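Local coordinates for galactan 1,3-beta-galactosidase (Phanerochaete chrysosporium, PDB 7BYS), which probably hydrolyses the beta-1,3-galactan backbone of arabinogalactans as a family 43 exo-enzyme and carries a carbohydrate-binding module, at residues S364-V369 with Q383-G388; W208-N213 with A235-Y240. One frame throughout, in Å; residues are numbered along the deposited sequence.

Contact 1: S364-V369 with Q383-G388; sequences STYRNV and QPDSGG. With NAG (2-acetamido-2-deoxy-beta-D-glucopyranose), chain E.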
# COMPACT_ATOMS: atom_id res chain seq x y z
N SER A 364 13.69 4.63 15.20
CA SER A 364 12.79 5.47 14.43
C SER A 364 13.13 5.46 12.95
O SER A 364 12.37 6.01 12.15
CB SER A 364 12.86 6.91 14.93
OG SER A 364 14.19 7.39 14.88
N THR A 365 14.25 4.83 12.59
CA THR A 365 14.82 4.86 11.26
C THR A 365 15.08 3.43 10.78
O THR A 365 15.03 2.48 11.56
CB THR A 365 16.12 5.68 11.24
OG1 THR A 365 16.96 5.28 12.34
CG2 THR A 365 15.82 7.18 11.39
N TYR A 366 15.35 3.31 9.49
CA TYR A 366 15.58 2.01 8.88
C TYR A 366 16.92 1.43 9.31
O TYR A 366 17.88 2.16 9.60
CB TYR A 366 15.64 2.14 7.36
CG TYR A 366 14.31 2.14 6.65
CD1 TYR A 366 13.25 2.89 7.12
CD2 TYR A 366 14.13 1.37 5.51
CE1 TYR A 366 12.03 2.89 6.45
CE2 TYR A 366 12.92 1.36 4.84
CZ TYR A 366 11.88 2.12 5.31
OH TYR A 366 10.67 2.09 4.63
N ARG A 367 16.99 0.11 9.33
CA ARG A 367 18.24 -0.63 9.34
C ARG A 367 18.31 -1.43 8.04
O ARG A 367 17.45 -1.32 7.17
CB ARG A 367 18.32 -1.54 10.57
CG ARG A 367 18.35 -0.77 11.87
CD ARG A 367 18.69 -1.69 13.01
NE ARG A 367 18.63 -1.00 14.30
CZ ARG A 367 19.12 -1.50 15.43
NH1 ARG A 367 19.73 -2.68 15.45
NH2 ARG A 367 19.01 -0.80 16.55
N ASN A 368 19.35 -2.25 7.91
CA ASN A 368 19.40 -3.21 6.81
C ASN A 368 20.20 -4.41 7.27
O ASN A 368 20.86 -4.38 8.31
CB ASN A 368 20.03 -2.60 5.57
CG ASN A 368 21.10 -1.67 5.92
OD1 ASN A 368 22.17 -2.10 6.37
ND2 ASN A 368 20.85 -0.38 5.76
N VAL A 369 20.14 -5.46 6.47
CA VAL A 369 20.80 -6.72 6.79
C VAL A 369 21.40 -7.28 5.50
O VAL A 369 20.76 -7.25 4.45
CB VAL A 369 19.85 -7.72 7.49
CG1 VAL A 369 18.73 -8.18 6.56
CG2 VAL A 369 20.65 -8.91 8.07
N GLN A 383 15.34 -2.84 6.18
CA GLN A 383 14.52 -3.23 7.32
C GLN A 383 13.88 -1.98 7.91
O GLN A 383 14.48 -1.28 8.74
CB GLN A 383 15.34 -3.99 8.35
CG GLN A 383 15.86 -5.30 7.80
CD GLN A 383 16.78 -6.01 8.76
OE1 GLN A 383 17.77 -5.45 9.22
NE2 GLN A 383 16.44 -7.24 9.11
N PRO A 384 12.64 -1.66 7.51
CA PRO A 384 11.97 -0.48 8.06
C PRO A 384 11.86 -0.56 9.58
O PRO A 384 11.90 -1.64 10.18
CB PRO A 384 10.57 -0.54 7.42
CG PRO A 384 10.75 -1.34 6.16
CD PRO A 384 11.85 -2.34 6.47
N ASP A 385 11.71 0.61 10.20
CA ASP A 385 11.31 0.64 11.60
C ASP A 385 10.03 -0.17 11.76
O ASP A 385 9.11 -0.06 10.96
CB ASP A 385 11.07 2.09 12.05
CG ASP A 385 10.08 2.84 11.16
OD1 ASP A 385 10.40 3.08 9.98
OD2 ASP A 385 8.99 3.19 11.65
N SER A 386 9.99 -1.03 12.77
CA SER A 386 8.85 -1.92 12.91
C SER A 386 7.80 -1.43 13.90
O SER A 386 6.71 -2.01 13.96
CB SER A 386 9.31 -3.34 13.26
OG SER A 386 9.77 -3.35 14.60
N GLY A 387 8.08 -0.36 14.65
CA GLY A 387 7.18 0.18 15.64
C GLY A 387 7.66 -0.01 17.07
O GLY A 387 7.20 0.71 17.97
N GLY A 388 8.56 -0.96 17.29
CA GLY A 388 9.10 -1.21 18.61
C GLY A 388 10.00 -2.43 18.56
O GLY A 388 9.92 -3.25 17.64
C1 NAG E . 21.79 0.63 6.15
C2 NAG E . 21.79 1.86 5.25
C3 NAG E . 22.61 2.95 5.83
C4 NAG E . 22.19 3.30 7.23
C5 NAG E . 22.21 2.07 8.13
C6 NAG E . 21.64 2.43 9.47
C7 NAG E . 21.50 1.57 2.72
C8 NAG E . 22.05 1.16 1.35
N2 NAG E . 22.33 1.45 3.92
O3 NAG E . 22.47 4.13 4.99
O4 NAG E . 23.08 4.27 7.79
O5 NAG E . 21.41 0.98 7.56
O6 NAG E . 21.73 1.32 10.33
O7 NAG E . 20.40 2.00 2.81
O HOH W 1 11.88 5.21 9.33
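Rotation about the first side-chain bond of Tyr366 sets CG opposite its own carbonyl carbon (chi1 -84°), which lays the ring flat over Pro384. The CA of Pro384 stands 3.5 Å from the ring centroid and only 2° off the normal, a nearly ideal CH-pi contact, while its CB meets CZ of Tyr366 at 3.6 Å, so that the proline ring lies toward the hydroxyl end. Gln383 takes the same first rotamer (chi1 -64°) and then runs extended, bringing its amide against Val369, where OE1 lies 3.5 Å from Val369 CB. That oxygen accepts a hydrogen bond from the backbone of Ala419. Between these two side-chain contacts, Arg367 and Gln383 form an antiparallel hydrogen-bonded pair: Arg367 N donates to Gln383 O at 2.9 Å and Gln383 N to Arg367 O at 2.8 Å. The pair joins strands 367-373 and 379-383 at the margin of one sheet of the CBM35 beta-sandwich. Arg367 sends its guanidinium away from Gln383 to a salt bridge with Asp363 and to a citrate probably taken up from the crystallisation liquor; this arginine contacts beta-D-galactose in another structure of the protein. Asn368 ND2 carries the N-linked sugar, while OD1 accepts from Asn416 ND2. At the Ser364 end, a water in the Tyr366 ring plane donates to Ser364 O and to Asp385 OD1, which also meets Tyr240 OH; OD2 pairs with Arg237.

Contact 2: W208-N213 with A235-Y240; sequences WAPNPN and ATRTWY
Pro210 makes the apolar part of this contact, its CG sitting in the corner made by two flat groups. This atom lies over the centre of the Arg237 guanidinium, 3.5 Å from CZ, and also over a face of the Tyr240 ring, displaced toward the rim, with Tyr240 CD1 at 3.5 Å. The Arg237 chain bends at its third torsion (chi3 -64°) to reach this position, and its salt bridge with Asp385 should restrain the guanidinium further. At Asn211 the contact turns polar. The backbone O accepts a hydrogen bond from Thr238 OG1 at 2.8 Å, with the donor tilted 17° from the carbonyl plane, and receives a second, weak one from the Asn213 amide ND2. The Asn211 amide is bonded outside the contact, OD1 to His204 N and ND2 to Ser206 OG. At Pro212 the CA atoms come nearest, 4.3 Å from that of Arg237. Asn213 then places CB 3.4 Å from Thr238 OG1, while its OD1 is held by the backbone N of Asn243. The partner of this loop is unusual: from Arg237 to Tyr240 every residue has positive phi and psi, making a left-handed helical turn. Thr236 braces it through an ST motif, in which OG1 accepts from Trp239 N at 3.0 Å. In the five-bladed beta-propeller of family 43, this turn leads from the fourth blade into the strand bearing Gln242, a galactose-binding residue.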
# COMPACT_ATOMS: atom_id res chain seq x y z
N TRP A 208 3.46 11.07 7.86
CA TRP A 208 4.08 10.02 7.06
C TRP A 208 4.09 8.68 7.78
O TRP A 208 4.16 7.64 7.12
CB TRP A 208 5.53 10.39 6.75
CG TRP A 208 5.74 11.35 5.62
CD1 TRP A 208 6.41 12.54 5.67
CD2 TRP A 208 5.32 11.19 4.26
NE1 TRP A 208 6.41 13.14 4.43
CE2 TRP A 208 5.75 12.33 3.55
CE3 TRP A 208 4.60 10.20 3.58
CZ2 TRP A 208 5.49 12.50 2.19
CZ3 TRP A 208 4.35 10.38 2.23
CH2 TRP A 208 4.79 11.52 1.55
N ALA A 209 4.06 8.67 9.11
CA ALA A 209 4.22 7.42 9.84
C ALA A 209 2.96 6.58 9.69
O ALA A 209 1.85 7.11 9.65
CB ALA A 209 4.45 7.70 11.32
N PRO A 210 3.10 5.26 9.58
CA PRO A 210 1.91 4.40 9.50
C PRO A 210 1.20 4.37 10.84
O PRO A 210 1.78 4.63 11.89
CB PRO A 210 2.51 3.02 9.18
CG PRO A 210 3.84 3.07 9.86
CD PRO A 210 4.35 4.47 9.64
N ASN A 211 -0.10 4.07 10.79
CA ASN A 211 -0.88 3.90 12.00
C ASN A 211 -1.89 2.77 11.78
O ASN A 211 -2.06 2.31 10.64
CB ASN A 211 -1.55 5.21 12.44
CG ASN A 211 -2.50 5.76 11.40
OD1 ASN A 211 -3.57 5.20 11.14
ND2 ASN A 211 -2.11 6.87 10.77
N PRO A 212 -2.56 2.27 12.83
CA PRO A 212 -3.54 1.19 12.63
C PRO A 212 -4.74 1.69 11.84
O PRO A 212 -5.52 2.52 12.32
CB PRO A 212 -3.94 0.81 14.07
CG PRO A 212 -2.78 1.25 14.90
CD PRO A 212 -2.30 2.52 14.27
N ASN A 213 -4.91 1.17 10.62
CA ASN A 213 -6.03 1.56 9.78
C ASN A 213 -7.30 0.85 10.24
O ASN A 213 -7.26 -0.22 10.87
CB ASN A 213 -5.73 1.24 8.31
CG ASN A 213 -4.80 2.26 7.64
OD1 ASN A 213 -4.84 2.42 6.42
ND2 ASN A 213 -3.95 2.92 8.42
N ALA A 235 -0.39 -3.23 16.74
CA ALA A 235 1.03 -2.95 16.93
C ALA A 235 1.78 -2.87 15.60
O ALA A 235 2.80 -2.18 15.50
CB ALA A 235 1.67 -3.99 17.85
N THR A 236 1.28 -3.55 14.57
CA THR A 236 1.98 -3.56 13.29
C THR A 236 1.76 -2.31 12.45
O THR A 236 2.41 -2.17 11.42
CB THR A 236 1.60 -4.77 12.42
OG1 THR A 236 0.27 -4.62 11.91
CG2 THR A 236 1.72 -6.09 13.19
N ARG A 237 0.83 -1.43 12.85
CA ARG A 237 0.54 -0.22 12.10
C ARG A 237 0.17 -0.56 10.66
O ARG A 237 0.78 -0.08 9.69
CB ARG A 237 1.70 0.78 12.18
CG ARG A 237 2.19 1.00 13.61
CD ARG A 237 3.40 1.92 13.68
NE ARG A 237 4.54 1.32 12.99
CZ ARG A 237 5.65 1.98 12.66
NH1 ARG A 237 5.78 3.27 12.94
NH2 ARG A 237 6.62 1.34 12.01
N THR A 238 -0.85 -1.41 10.53
CA THR A 238 -1.32 -1.92 9.24
C THR A 238 -0.19 -2.62 8.50
O THR A 238 -0.03 -2.47 7.28
CB THR A 238 -2.01 -0.86 8.39
OG1 THR A 238 -2.74 0.04 9.23
CG2 THR A 238 -3.01 -1.50 7.44
N TRP A 239 0.59 -3.43 9.22
CA TRP A 239 1.74 -4.10 8.63
C TRP A 239 2.64 -3.08 7.92
O TRP A 239 3.14 -3.32 6.82
CB TRP A 239 1.31 -5.24 7.70
CG TRP A 239 0.60 -6.34 8.44
CD1 TRP A 239 -0.74 -6.61 8.42
CD2 TRP A 239 1.19 -7.28 9.35
NE1 TRP A 239 -1.01 -7.68 9.24
CE2 TRP A 239 0.15 -8.12 9.81
CE3 TRP A 239 2.50 -7.52 9.78
CZ2 TRP A 239 0.38 -9.16 10.72
CZ3 TRP A 239 2.72 -8.57 10.67
CH2 TRP A 239 1.67 -9.37 11.13
N TYR A 240 2.83 -1.94 8.57
CA TYR A 240 3.56 -0.79 8.04
C TYR A 240 3.05 -0.37 6.65
O TYR A 240 3.69 -0.57 5.62
CB TYR A 240 5.07 -1.03 8.05
CG TYR A 240 5.91 0.23 8.02
CD1 TYR A 240 5.51 1.37 7.33
CD2 TYR A 240 7.12 0.27 8.71
CE1 TYR A 240 6.31 2.53 7.32
CE2 TYR A 240 7.89 1.39 8.71
CZ TYR A 240 7.51 2.51 8.03
OH TYR A 240 8.32 3.60 8.08

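Overall arrangement
Contact 2 comes first along the chain and closes before contact 1 opens; their centres lie 13 Å apart. They share no sheet: 208-213 and 235-240 belong to the catalytic propeller, whereas 364-369 and 383-388 belong to the carbohydrate-binding module. Nevertheless they touch directly across the domain boundary. Both carboxylate oxygens of Asp385 engage the propeller, OD2 in a 3.0 Å salt bridge with Arg237 NH2 and OD1 in a probable 2.9 Å hydrogen bond with Tyr240 OH, while Pro384 CB packs on Tyr240 CE2. Residues of both contacts thus also meet across the domain boundary, which is consistent with a defined orientation of module and catalytic domain.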